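Local coordinates for cell envelope-related transcriptional attenuator domain-containing protein (Streptococcus agalactiae, PDB 3OKZ), which probably transfers lipid-linked polymers to the peptidoglycan of the cell wall, as other LytR/CpsA/Psr family members do, this piece being its LCP domain, though its own function is not established, at residues A[23-28]-A[43-48]; A[58-63]-A[242-247]; A[134-139]-A[173-178]; A[138-143]-A[166-171]. All coordinates share one frame; numbering follows the deposited sequence.

Contact 1: A[23-28]-A[43-48]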
loop_
_atom_site.group_PDB
_atom_site.type_symbol
_atom_site.label_atom_id
_atom_site.label_comp_id
_atom_site.label_asym_id
_atom_site.label_seq_id
_atom_site.Cartn_x
_atom_site.Cartn_y
_atom_site.Cartn_z
ATOM N N LEU A 23 -5.600 -1.583 4.876
ATOM C CA LEU A 23 -4.942 -0.699 3.940
ATOM C C LEU A 23 -3.591 -0.436 4.548
ATOM O O LEU A 23 -3.483 0.222 5.590
ATOM C CB LEU A 23 -5.694 0.615 3.809
ATOM C CG LEU A 23 -5.018 1.603 2.858
ATOM C CD1 LEU A 23 -4.857 0.945 1.502
ATOM C CD2 LEU A 23 -5.854 2.860 2.733
ATOM N N LEU A 24 -2.564 -0.968 3.904
ATOM C CA LEU A 24 -1.205 -0.798 4.371
ATOM C C LEU A 24 -0.587 0.389 3.625
ATOM O O LEU A 24 -0.624 0.454 2.394
ATOM C CB LEU A 24 -0.435 -2.109 4.129
ATOM C CG LEU A 24 0.976 -2.335 4.675
ATOM C CD1 LEU A 24 2.003 -1.686 3.758
ATOM C CD2 LEU A 24 1.078 -1.788 6.101
HETATM N N MSE A 25 -0.047 1.345 4.372
HETATM C CA MSE A 25 0.569 2.517 3.752
HETATM C C MSE A 25 1.921 2.936 4.312
HETATM O O MSE A 25 2.156 2.930 5.530
HETATM C CB MSE A 25 -0.338 3.723 3.858
HETATM C CG MSE A 25 -1.714 3.537 3.302
HETATM SE SE MSE A 25 -2.693 5.155 3.666
HETATM C CE MSE A 25 -2.499 5.998 1.956
ATOM N N GLY A 26 2.788 3.326 3.383
ATOM C CA GLY A 26 4.118 3.796 3.706
ATOM C C GLY A 26 4.051 5.297 3.559
ATOM O O GLY A 26 3.801 5.832 2.468
ATOM N N VAL A 27 4.248 6.000 4.659
ATOM C CA VAL A 27 4.174 7.440 4.588
ATOM C C VAL A 27 5.515 8.138 4.729
ATOM O O VAL A 27 6.328 7.788 5.581
ATOM C CB VAL A 27 3.257 7.982 5.667
ATOM C CG1 VAL A 27 3.097 9.482 5.477
ATOM C CG2 VAL A 27 1.917 7.263 5.624
ATOM N N ASP A 28 5.739 9.127 3.876
ATOM C CA ASP A 28 6.951 9.925 3.939
ATOM C C ASP A 28 6.545 11.208 4.682
ATOM O O ASP A 28 5.971 12.139 4.102
ATOM C CB ASP A 28 7.448 10.239 2.538
ATOM C CG ASP A 28 8.689 11.081 2.546
ATOM O OD1 ASP A 28 9.549 10.856 3.417
ATOM O OD2 ASP A 28 8.810 11.960 1.669
ATOM N N ASP A 43 3.510 7.305 0.076
ATOM C CA ASP A 43 4.674 6.802 -0.626
ATOM C C ASP A 43 4.352 5.427 -1.186
ATOM O O ASP A 43 5.026 4.931 -2.087
ATOM C CB ASP A 43 5.852 6.714 0.335
ATOM C CG ASP A 43 7.168 6.624 -0.382
ATOM O OD1 ASP A 43 7.481 7.561 -1.148
ATOM O OD2 ASP A 43 7.887 5.623 -0.180
ATOM N N SER A 44 3.306 4.817 -0.639
ATOM C CA SER A 44 2.875 3.500 -1.071
ATOM C C SER A 44 1.504 3.167 -0.526
ATOM O O SER A 44 1.151 3.563 0.587
ATOM C CB SER A 44 3.843 2.433 -0.592
ATOM O OG SER A 44 3.450 1.175 -1.098
HETATM N N MSE A 45 0.728 2.441 -1.319
HETATM C CA MSE A 45 -0.582 2.045 -0.879
HETATM C C MSE A 45 -0.865 0.649 -1.331
HETATM O O MSE A 45 -0.824 0.363 -2.519
HETATM C CB MSE A 45 -1.630 2.996 -1.413
HETATM C CG MSE A 45 -1.912 4.125 -0.453
HETATM SE SE MSE A 45 -3.389 5.150 -1.047
HETATM C CE MSE A 45 -2.482 6.162 -2.419
ATOM N N ILE A 46 -1.132 -0.229 -0.373
ATOM C CA ILE A 46 -1.415 -1.619 -0.699
ATOM C C ILE A 46 -2.612 -2.092 0.087
ATOM O O ILE A 46 -2.644 -1.950 1.310
ATOM C CB ILE A 46 -0.246 -2.558 -0.343
ATOM C CG1 ILE A 46 1.069 -1.998 -0.873
ATOM C CG2 ILE A 46 -0.503 -3.926 -0.922
ATOM C CD1 ILE A 46 1.616 -0.872 -0.027
ATOM N N LEU A 47 -3.593 -2.643 -0.621
ATOM C CA LEU A 47 -4.792 -3.167 0.015
ATOM C C LEU A 47 -4.476 -4.635 0.281
ATOM O O LEU A 47 -4.200 -5.397 -0.648
ATOM C CB LEU A 47 -5.999 -3.015 -0.917
ATOM C CG LEU A 47 -7.419 -3.188 -0.351
ATOM C CD1 LEU A 47 -7.793 -4.671 -0.258
ATOM C CD2 LEU A 47 -7.507 -2.505 1.007
ATOM N N VAL A 48 -4.487 -5.022 1.552
ATOM C CA VAL A 48 -4.156 -6.393 1.917
ATOM C C VAL A 48 -5.358 -7.194 2.388
ATOM O O VAL A 48 -6.182 -6.697 3.162
ATOM C CB VAL A 48 -3.112 -6.428 3.061
ATOM C CG1 VAL A 48 -2.443 -7.796 3.115
ATOM C CG2 VAL A 48 -2.086 -5.312 2.879
#
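L24 and I46 illustrate how paired residues of neighbouring antiparallel strands share one face of a sheet: their side chains run side by side and point the same way, with L24 CD1 3.9 Å from I46 CD1. L24 holds its CG anti to the backbone N (chi1 -172°), while CG1 of I46 lies beside its own N, and this brings the two methyl ends together. V48 extends the patch, its CG2 lying 3.8 Å from L24 CB. Between the two residues runs a pair of backbone hydrogen bonds, L24 N to I46 O at 2.8 Å and I46 N to L24 O at 2.9 Å. Strands 20-28 and 41-51 are neighbouring inner strands of the large mixed sheet in this LCP domain. On its other face L23, M25, M45 and L47 point into the layer formed by helix 93-105, where L98, A97, V101 and L105 receive them; the selenomethionines M25 and M45 again lie alongside each other. The pairing changes at G26. D43 and S44 both face this one residue, a classic beta bulge, with D43 N bonding to G26 O at 2.8 Å, whereas the second bond to that oxygen, from S44 N, is weak. At this bulge, where the strand turns a corner, D43 OD1 forms a salt bridge with R170.

Contact 2: A[58-63]-A[242-247]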
loop_
_atom_site.group_PDB
_atom_site.type_symbol
_atom_site.label_atom_id
_atom_site.label_comp_id
_atom_site.label_asym_id
_atom_site.label_seq_id
_atom_site.Cartn_x
_atom_site.Cartn_y
_atom_site.Cartn_z
ATOM N N THR A 58 -3.488 -11.893 -0.022
ATOM C CA THR A 58 -3.264 -11.228 -1.298
ATOM C C THR A 58 -2.909 -9.773 -1.063
ATOM O O THR A 58 -3.422 -9.142 -0.136
ATOM C CB THR A 58 -4.513 -11.250 -2.184
ATOM O OG1 THR A 58 -5.455 -10.277 -1.703
ATOM C CG2 THR A 58 -5.145 -12.644 -2.174
HETATM N N MSE A 59 -2.033 -9.245 -1.910
HETATM C CA MSE A 59 -1.619 -7.854 -1.820
HETATM C C MSE A 59 -1.813 -7.154 -3.136
HETATM O O MSE A 59 -1.250 -7.553 -4.158
HETATM C CB MSE A 59 -0.155 -7.750 -1.459
HETATM C CG MSE A 59 0.209 -8.378 -0.154
HETATM SE SE MSE A 59 2.022 -7.946 0.179
HETATM C CE MSE A 59 1.718 -6.355 1.235
ATOM N N THR A 60 -2.601 -6.094 -3.110
ATOM C CA THR A 60 -2.832 -5.330 -4.314
ATOM C C THR A 60 -2.296 -3.896 -4.172
ATOM O O THR A 60 -2.779 -3.100 -3.363
ATOM C CB THR A 60 -4.329 -5.363 -4.676
ATOM O OG1 THR A 60 -4.696 -6.720 -4.957
ATOM C CG2 THR A 60 -4.626 -4.521 -5.918
ATOM N N SER A 61 -1.255 -3.602 -4.947
ATOM C CA SER A 61 -0.633 -2.283 -4.955
ATOM C C SER A 61 -1.550 -1.345 -5.734
ATOM O O SER A 61 -2.128 -1.731 -6.751
ATOM C CB SER A 61 0.742 -2.356 -5.628
ATOM O OG SER A 61 1.593 -3.312 -5.005
ATOM N N LEU A 62 -1.679 -0.112 -5.268
ATOM C CA LEU A 62 -2.566 0.849 -5.922
ATOM C C LEU A 62 -1.784 2.004 -6.525
ATOM O O LEU A 62 -1.264 2.855 -5.805
ATOM C CB LEU A 62 -3.583 1.372 -4.904
ATOM C CG LEU A 62 -4.173 0.278 -4.002
ATOM C CD1 LEU A 62 -5.117 0.878 -2.941
ATOM C CD2 LEU A 62 -4.894 -0.733 -4.872
ATOM N N GLU A 63 -1.724 2.026 -7.856
ATOM C CA GLU A 63 -0.999 3.051 -8.615
ATOM C C GLU A 63 -1.337 4.477 -8.199
ATOM O O GLU A 63 -2.459 4.940 -8.389
ATOM C CB GLU A 63 -1.277 2.879 -10.108
ATOM C CG GLU A 63 -0.621 3.944 -10.973
ATOM C CD GLU A 63 0.847 4.134 -10.639
ATOM O OE1 GLU A 63 1.609 3.144 -10.708
ATOM O OE2 GLU A 63 1.242 5.271 -10.304
ATOM N N LYS A 242 -0.223 -13.801 -2.591
ATOM C CA LYS A 242 -0.389 -13.600 -4.026
ATOM C C LYS A 242 -0.429 -12.090 -4.194
ATOM O O LYS A 242 -1.312 -11.436 -3.651
ATOM C CB LYS A 242 -1.706 -14.196 -4.525
ATOM C CG LYS A 242 -1.689 -15.690 -4.837
ATOM C CD LYS A 242 -3.110 -16.164 -5.202
ATOM C CE LYS A 242 -3.168 -17.630 -5.632
ATOM N NZ LYS A 242 -2.531 -17.860 -6.964
ATOM N N SER A 243 0.529 -11.541 -4.939
ATOM C CA SER A 243 0.622 -10.096 -5.169
ATOM C C SER A 243 0.053 -9.637 -6.514
ATOM O O SER A 243 0.284 -10.262 -7.555
ATOM C CB SER A 243 2.078 -9.655 -5.074
ATOM O OG SER A 243 2.668 -10.157 -3.890
ATOM N N TYR A 244 -0.686 -8.531 -6.485
ATOM C CA TYR A 244 -1.279 -7.985 -7.699
ATOM C C TYR A 244 -1.062 -6.485 -7.772
ATOM O O TYR A 244 -0.897 -5.818 -6.748
ATOM C CB TYR A 244 -2.781 -8.265 -7.748
ATOM C CG TYR A 244 -3.163 -9.712 -7.542
ATOM C CD1 TYR A 244 -3.089 -10.303 -6.279
ATOM C CD2 TYR A 244 -3.603 -10.492 -8.613
ATOM C CE1 TYR A 244 -3.442 -11.632 -6.085
ATOM C CE2 TYR A 244 -3.959 -11.825 -8.434
ATOM C CZ TYR A 244 -3.876 -12.391 -7.170
ATOM O OH TYR A 244 -4.211 -13.717 -6.996
ATOM N N GLN A 245 -1.070 -5.961 -8.993
ATOM C CA GLN A 245 -0.882 -4.536 -9.226
ATOM C C GLN A 245 -2.090 -3.979 -9.987
ATOM O O GLN A 245 -2.460 -4.475 -11.051
ATOM C CB GLN A 245 0.407 -4.288 -10.030
ATOM C CG GLN A 245 0.629 -2.819 -10.440
ATOM C CD GLN A 245 0.900 -1.895 -9.265
ATOM O OE1 GLN A 245 1.895 -2.042 -8.565
ATOM N NE2 GLN A 245 0.011 -0.938 -9.049
ATOM N N LEU A 246 -2.714 -2.955 -9.421
ATOM C CA LEU A 246 -3.866 -2.320 -10.044
ATOM C C LEU A 246 -3.340 -1.241 -10.984
ATOM O O LEU A 246 -2.682 -0.300 -10.544
ATOM C CB LEU A 246 -4.746 -1.692 -8.966
ATOM C CG LEU A 246 -5.902 -0.837 -9.473
ATOM C CD1 LEU A 246 -6.897 -1.718 -10.224
ATOM C CD2 LEU A 246 -6.563 -0.140 -8.299
ATOM N N LYS A 247 -3.607 -1.374 -12.277
ATOM C CA LYS A 247 -3.116 -0.372 -13.220
ATOM C C LYS A 247 -4.064 -0.044 -14.366
ATOM O O LYS A 247 -4.799 -0.907 -14.844
ATOM C CB LYS A 247 -1.765 -0.810 -13.794
ATOM C CG LYS A 247 -1.760 -2.222 -14.350
ATOM C CD LYS A 247 -0.388 -2.608 -14.901
ATOM C CE LYS A 247 -0.327 -4.103 -15.230
ATOM N NZ LYS A 247 0.885 -4.487 -16.010
#
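T60 and Y244 meet at the middle of this parallel pairing, T60 OG1 lying 3.7 Å from Y244 CB while the tyrosine ring leans along its own strand toward T58, with Y244 CE1 4.1 Å from T58 CB. The carbonyl oxygen of M59 sits at the edge of that ring, in its plane, and the same oxygen accepts the bond from Y244 N at 2.6 Å. Next along the face L62 and L246 cross, CD2 to CD2 at 3.9 Å. Beneath the side chains the strands exchange further bonds in the regular parallel pattern: M59 N to K242 O and S61 N to Y244 O, both 2.9 Å, and L246 N to S61 O at 3.0 Å. Strands 56-62 and 241-252, far apart in sequence, thus become neighbours in the mixed sheet, which carries helices on both faces as in an alpha/beta/alpha sandwich. Helix 264-277 covers the side of T58 and L246, and R273 makes a cation-pi contact with the Y244 ring. Helix 178-200 covers the side of M59 and S61. There the bend of Q245 at chi2 (67°) turns its amide across toward S61 and E63 of the partner strand: NE2 of Q245 donates to L246 O, nearly straight at 165° although NE2 sits above the plane of that carbonyl, while OE1 accepts from R187. With both ends gripped, the amide is probably fixed in its rotation. R187 also gives S61 OG a weak bond.

Contact 3: A[134-139]-A[173-178]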
loop_
_atom_site.group_PDB
_atom_site.type_symbol
_atom_site.label_atom_id
_atom_site.label_comp_id
_atom_site.label_asym_id
_atom_site.label_seq_id
_atom_site.Cartn_x
_atom_site.Cartn_y
_atom_site.Cartn_z
ATOM N N ASN A 134 19.624 -7.293 -7.407
ATOM C CA ASN A 134 19.550 -6.141 -8.304
ATOM C C ASN A 134 19.775 -6.610 -9.729
ATOM O O ASN A 134 20.908 -6.750 -10.174
ATOM C CB ASN A 134 20.607 -5.103 -7.924
ATOM C CG ASN A 134 20.756 -4.019 -8.970
ATOM O OD1 ASN A 134 19.769 -3.559 -9.546
ATOM N ND2 ASN A 134 21.988 -3.596 -9.215
ATOM N N LYS A 135 18.684 -6.844 -10.443
ATOM C CA LYS A 135 18.765 -7.347 -11.808
ATOM C C LYS A 135 19.479 -6.409 -12.769
ATOM O O LYS A 135 19.821 -6.807 -13.877
ATOM C CB LYS A 135 17.360 -7.664 -12.335
ATOM C CG LYS A 135 16.425 -6.466 -12.286
ATOM C CD LYS A 135 15.067 -6.731 -12.921
ATOM C CE LYS A 135 14.226 -5.460 -12.894
ATOM N NZ LYS A 135 12.909 -5.617 -13.567
ATOM N N PHE A 136 19.725 -5.175 -12.341
ATOM C CA PHE A 136 20.394 -4.203 -13.203
ATOM C C PHE A 136 21.918 -4.315 -13.249
ATOM O O PHE A 136 22.530 -5.135 -12.570
ATOM C CB PHE A 136 20.022 -2.776 -12.791
ATOM C CG PHE A 136 18.546 -2.529 -12.738
ATOM C CD1 PHE A 136 17.875 -2.510 -11.518
ATOM C CD2 PHE A 136 17.818 -2.342 -13.909
ATOM C CE1 PHE A 136 16.501 -2.311 -11.468
ATOM C CE2 PHE A 136 16.439 -2.144 -13.870
ATOM C CZ PHE A 136 15.780 -2.128 -12.650
ATOM N N ASP A 137 22.519 -3.467 -14.070
ATOM C CA ASP A 137 23.957 -3.428 -14.233
ATOM C C ASP A 137 24.538 -2.330 -13.369
ATOM O O ASP A 137 25.680 -2.409 -12.938
ATOM C CB ASP A 137 24.296 -3.161 -15.689
ATOM C CG ASP A 137 24.411 -4.423 -16.495
ATOM O OD1 ASP A 137 23.548 -5.309 -16.338
ATOM O OD2 ASP A 137 25.368 -4.521 -17.291
ATOM N N PHE A 138 23.741 -1.299 -13.123
ATOM C CA PHE A 138 24.159 -0.165 -12.308
ATOM C C PHE A 138 23.659 -0.331 -10.878
ATOM O O PHE A 138 22.945 -1.285 -10.572
ATOM C CB PHE A 138 23.596 1.122 -12.902
ATOM C CG PHE A 138 22.165 1.004 -13.321
ATOM C CD1 PHE A 138 21.823 0.306 -14.480
ATOM C CD2 PHE A 138 21.151 1.537 -12.533
ATOM C CE1 PHE A 138 20.490 0.133 -14.841
ATOM C CE2 PHE A 138 19.821 1.374 -12.882
ATOM C CZ PHE A 138 19.486 0.669 -14.038
ATOM N N PRO A 139 24.043 0.585 -9.976
ATOM C CA PRO A 139 23.590 0.479 -8.588
ATOM C C PRO A 139 22.205 1.092 -8.443
ATOM O O PRO A 139 21.948 2.182 -8.958
ATOM C CB PRO A 139 24.635 1.285 -7.808
ATOM C CG PRO A 139 25.817 1.351 -8.728
ATOM C CD PRO A 139 25.166 1.529 -10.072
ATOM N N TYR A 173 13.110 5.994 -11.734
ATOM C CA TYR A 173 13.581 6.543 -12.996
ATOM C C TYR A 173 14.585 5.770 -13.814
ATOM O O TYR A 173 14.738 6.022 -15.008
ATOM C CB TYR A 173 14.053 7.972 -12.758
ATOM C CG TYR A 173 12.936 8.763 -12.154
ATOM C CD1 TYR A 173 11.693 8.820 -12.788
ATOM C CD2 TYR A 173 13.072 9.376 -10.918
ATOM C CE1 TYR A 173 10.609 9.463 -12.199
ATOM C CE2 TYR A 173 11.987 10.027 -10.319
ATOM C CZ TYR A 173 10.765 10.062 -10.967
ATOM O OH TYR A 173 9.696 10.687 -10.393
ATOM N N ASP A 174 15.270 4.827 -13.197
ATOM C CA ASP A 174 16.205 4.042 -13.970
ATOM C C ASP A 174 15.538 2.734 -14.332
ATOM O O ASP A 174 16.142 1.870 -14.968
ATOM C CB ASP A 174 17.469 3.811 -13.171
ATOM C CG ASP A 174 18.254 5.066 -13.008
ATOM O OD1 ASP A 174 18.626 5.645 -14.048
ATOM O OD2 ASP A 174 18.487 5.482 -11.857
ATOM N N ASP A 175 14.278 2.596 -13.925
ATOM C CA ASP A 175 13.521 1.387 -14.215
ATOM C C ASP A 175 12.509 1.658 -15.324
ATOM O O ASP A 175 11.562 2.436 -15.163
ATOM C CB ASP A 175 12.800 0.869 -12.956
ATOM C CG ASP A 175 12.206 -0.531 -13.144
ATOM O OD1 ASP A 175 12.264 -1.064 -14.272
ATOM O OD2 ASP A 175 11.674 -1.107 -12.164
ATOM N N PRO A 176 12.712 1.020 -16.479
ATOM C CA PRO A 176 11.822 1.172 -17.634
ATOM C C PRO A 176 10.357 0.983 -17.225
ATOM O O PRO A 176 9.460 1.584 -17.809
ATOM C CB PRO A 176 12.295 0.068 -18.576
ATOM C CG PRO A 176 13.756 -0.036 -18.266
ATOM C CD PRO A 176 13.798 0.063 -16.759
ATOM N N GLU A 177 10.118 0.151 -16.215
ATOM C CA GLU A 177 8.752 -0.108 -15.750
ATOM C C GLU A 177 8.231 0.978 -14.812
ATOM O O GLU A 177 7.125 0.876 -14.281
ATOM C CB GLU A 177 8.688 -1.465 -15.056
ATOM C CG GLU A 177 9.105 -2.619 -15.947
ATOM C CD GLU A 177 9.753 -3.742 -15.158
ATOM O OE1 GLU A 177 10.872 -3.530 -14.623
ATOM O OE2 GLU A 177 9.142 -4.830 -15.068
ATOM N N GLY A 178 9.031 2.019 -14.612
ATOM C CA GLY A 178 8.613 3.110 -13.756
ATOM C C GLY A 178 7.924 2.683 -12.480
ATOM O O GLY A 178 8.351 1.730 -11.837
HETATM O O HOH W 1 18.868 2.915 -9.718
#
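F136 and F138 form the packed part of this contact, their rings reaching from one loop to D174 and D175 of the other. F138 CE2 lies 3.4 Å from D174 CB, the ring crossing the aspartate obliquely, and F136 CZ comes 3.9 Å from D175 CG, which lies at the ring's edge with the carboxylate plane turned 75° against it. Within the first loop the layers continue: K135 CG rests over the centre of the F136 ring, and F136 CB covers one face of F138 toward its rim. The rest is looser and lies at the surface. From a CG wedged between its backbone N and carbonyl carbon (chi1 57°), K135 extends fully, and its NZ meets the syn lone pair of E177 OE1 at 3.1 Å in a salt bridge between two exposed residues. At the other end a water donates to P139 O and, weakly, to D174 OD2. D175, by contrast, is buried and held twice: OD2 pairs with R185, and OD1 accepts from E177 N at 3.1 Å, met from above the carboxylate plane. Together with the G178 N to D175 O bond, this is a type I turn from D175 to G178 with an aspartate capping bond, leading into helix 178-200.

Contact 4: A[138-143]-A[166-171]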
loop_
_atom_site.group_PDB
_atom_site.type_symbol
_atom_site.label_atom_id
_atom_site.label_comp_id
_atom_site.label_asym_id
_atom_site.label_seq_id
_atom_site.Cartn_x
_atom_site.Cartn_y
_atom_site.Cartn_z
ATOM N N PHE A 138 23.741 -1.299 -13.123
ATOM C CA PHE A 138 24.159 -0.165 -12.308
ATOM C C PHE A 138 23.659 -0.331 -10.878
ATOM O O PHE A 138 22.945 -1.285 -10.572
ATOM C CB PHE A 138 23.596 1.122 -12.902
ATOM C CG PHE A 138 22.165 1.004 -13.321
ATOM C CD1 PHE A 138 21.823 0.306 -14.480
ATOM C CD2 PHE A 138 21.151 1.537 -12.533
ATOM C CE1 PHE A 138 20.490 0.133 -14.841
ATOM C CE2 PHE A 138 19.821 1.374 -12.882
ATOM C CZ PHE A 138 19.486 0.669 -14.038
ATOM N N PRO A 139 24.043 0.585 -9.976
ATOM C CA PRO A 139 23.590 0.479 -8.588
ATOM C C PRO A 139 22.205 1.092 -8.443
ATOM O O PRO A 139 21.948 2.182 -8.958
ATOM C CB PRO A 139 24.635 1.285 -7.808
ATOM C CG PRO A 139 25.817 1.351 -8.728
ATOM C CD PRO A 139 25.166 1.529 -10.072
ATOM N N ILE A 140 21.308 0.390 -7.761
ATOM C CA ILE A 140 19.972 0.918 -7.554
ATOM C C ILE A 140 20.181 2.076 -6.598
ATOM O O ILE A 140 20.758 1.900 -5.531
ATOM C CB ILE A 140 19.045 -0.128 -6.907
ATOM C CG1 ILE A 140 18.773 -1.260 -7.894
ATOM C CG2 ILE A 140 17.749 0.517 -6.482
ATOM C CD1 ILE A 140 17.756 -2.268 -7.408
ATOM N N SER A 141 19.741 3.265 -6.984
ATOM C CA SER A 141 19.928 4.422 -6.121
ATOM C C SER A 141 19.027 5.598 -6.473
ATOM O O SER A 141 18.450 5.665 -7.562
ATOM C CB SER A 141 21.388 4.879 -6.168
ATOM O OG SER A 141 21.528 6.075 -6.915
ATOM N N ILE A 142 18.921 6.531 -5.537
ATOM C CA ILE A 142 18.093 7.712 -5.724
ATOM C C ILE A 142 18.837 8.962 -5.242
ATOM O O ILE A 142 18.227 9.986 -4.923
ATOM C CB ILE A 142 16.774 7.560 -4.950
ATOM C CG1 ILE A 142 17.042 7.635 -3.441
ATOM C CG2 ILE A 142 16.123 6.213 -5.315
ATOM C CD1 ILE A 142 15.859 7.241 -2.584
ATOM N N ALA A 143 20.162 8.863 -5.190
ATOM C CA ALA A 143 20.992 9.975 -4.755
ATOM C C ALA A 143 20.826 11.133 -5.725
ATOM O O ALA A 143 20.846 12.300 -5.336
ATOM C CB ALA A 143 22.447 9.544 -4.695
ATOM N N LEU A 166 15.181 0.902 1.800
ATOM C CA LEU A 166 14.373 2.065 1.459
ATOM C C LEU A 166 14.683 2.471 0.015
ATOM O O LEU A 166 13.769 2.633 -0.799
ATOM C CB LEU A 166 14.675 3.224 2.413
ATOM C CG LEU A 166 14.039 4.582 2.091
ATOM C CD1 LEU A 166 12.541 4.434 1.992
ATOM C CD2 LEU A 166 14.388 5.586 3.171
ATOM N N VAL A 167 15.973 2.613 -0.296
ATOM C CA VAL A 167 16.413 2.993 -1.636
ATOM C C VAL A 167 15.927 1.985 -2.682
ATOM O O VAL A 167 15.507 2.367 -3.777
ATOM C CB VAL A 167 17.967 3.118 -1.709
ATOM C CG1 VAL A 167 18.403 3.526 -3.122
ATOM C CG2 VAL A 167 18.456 4.165 -0.702
ATOM N N TYR A 168 15.957 0.703 -2.331
ATOM C CA TYR A 168 15.516 -0.346 -3.232
ATOM C C TYR A 168 14.029 -0.276 -3.559
ATOM O O TYR A 168 13.601 -0.698 -4.633
ATOM C CB TYR A 168 15.831 -1.704 -2.623
ATOM C CG TYR A 168 15.517 -2.891 -3.515
ATOM C CD1 TYR A 168 16.311 -3.186 -4.619
ATOM C CD2 TYR A 168 14.442 -3.732 -3.232
ATOM C CE1 TYR A 168 16.051 -4.290 -5.407
ATOM C CE2 TYR A 168 14.171 -4.846 -4.026
ATOM C CZ TYR A 168 14.985 -5.117 -5.103
ATOM O OH TYR A 168 14.748 -6.241 -5.855
ATOM N N SER A 169 13.227 0.251 -2.646
ATOM C CA SER A 169 11.793 0.333 -2.908
ATOM C C SER A 169 11.319 1.703 -3.378
ATOM O O SER A 169 10.120 1.922 -3.541
ATOM C CB SER A 169 11.008 -0.081 -1.669
ATOM O OG SER A 169 11.407 0.692 -0.559
ATOM N N ARG A 170 12.247 2.630 -3.592
ATOM C CA ARG A 170 11.866 3.950 -4.077
ATOM C C ARG A 170 12.315 4.146 -5.524
ATOM O O ARG A 170 11.674 4.857 -6.293
ATOM C CB ARG A 170 12.488 5.039 -3.206
ATOM C CG ARG A 170 11.685 5.432 -1.975
ATOM C CD ARG A 170 12.502 6.387 -1.116
ATOM N NE ARG A 170 11.674 7.203 -0.235
ATOM C CZ ARG A 170 10.736 8.042 -0.660
ATOM N NH1 ARG A 170 10.504 8.174 -1.961
ATOM N NH2 ARG A 170 10.034 8.750 0.213
HETATM N N MSE A 171 13.425 3.504 -5.885
HETATM C CA MSE A 171 13.986 3.618 -7.227
HETATM C C MSE A 171 12.876 3.542 -8.265
HETATM O O MSE A 171 11.987 2.696 -8.187
HETATM C CB MSE A 171 15.030 2.520 -7.462
HETATM C CG MSE A 171 15.920 2.779 -8.676
HETATM SE SE MSE A 171 15.075 2.615 -10.449
HETATM C CE MSE A 171 15.596 0.795 -10.859
#
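I140, S141 and I142 run past the last turn of helix 162-168 and the chain leaving it, at CA separations near 6 Å and without a hydrogen bond between the two segments. The fit is made by side chains. I140 divides its branches: I140 CD1 approaches the edge of the Y168 ring near its plane, at Y168 CD1 and CE1, while I140 CG2 turns to M171, 3.5 Å from M171 CB. V167 CG1 presses against the backbone between I140 and I142, 3.5 Å from S141 CA and 3.7 Å from I140 O. In I142, CG1 lies between the backbone N and the carbonyl carbon (chi1 70°), and the extended branch beyond it places CD1 3.8 Å from R170 CD, alongside the aliphatic part of the arginine. The helix end itself is tied by V167 O, which accepts from both M171 N and R170 N on the same face of its plane; R185 bonds to the carbonyl oxygens of Y168 and M171. The guanidinium of R170 leads away toward the bulge of strand 41-51. Thus one strand of the small two-stranded antiparallel sheet of 140-141 and 152-153 lies across a helix C-terminus, and the arginine just beyond that end joins a charged cluster consistent with the anion-binding pocket of LCP relatives.

Contacts 1 and 2 are successive parts of one sheet, their centres 11 Å apart, and strands 41-51 and 56-62 knit them together: L47 N lies 2.9 Å from T60 O, a probable hydrogen bond. Contacts 3 and 4 share F138 and P139 and have centres 9 Å apart; F136 of contact 3 packs on M171 of contact 4. The two pairs meet where contact 4 reaches the sheet, through D43 OD1 and R170 NH2 at 3.1 Å. R64 and R182 form long, weak ion pairs with the same carboxylate, and this charged group is probably part of the family's pyrophosphate-binding pocket. Contact 3 stays about 10 Å from contact 1 at their nearest atoms.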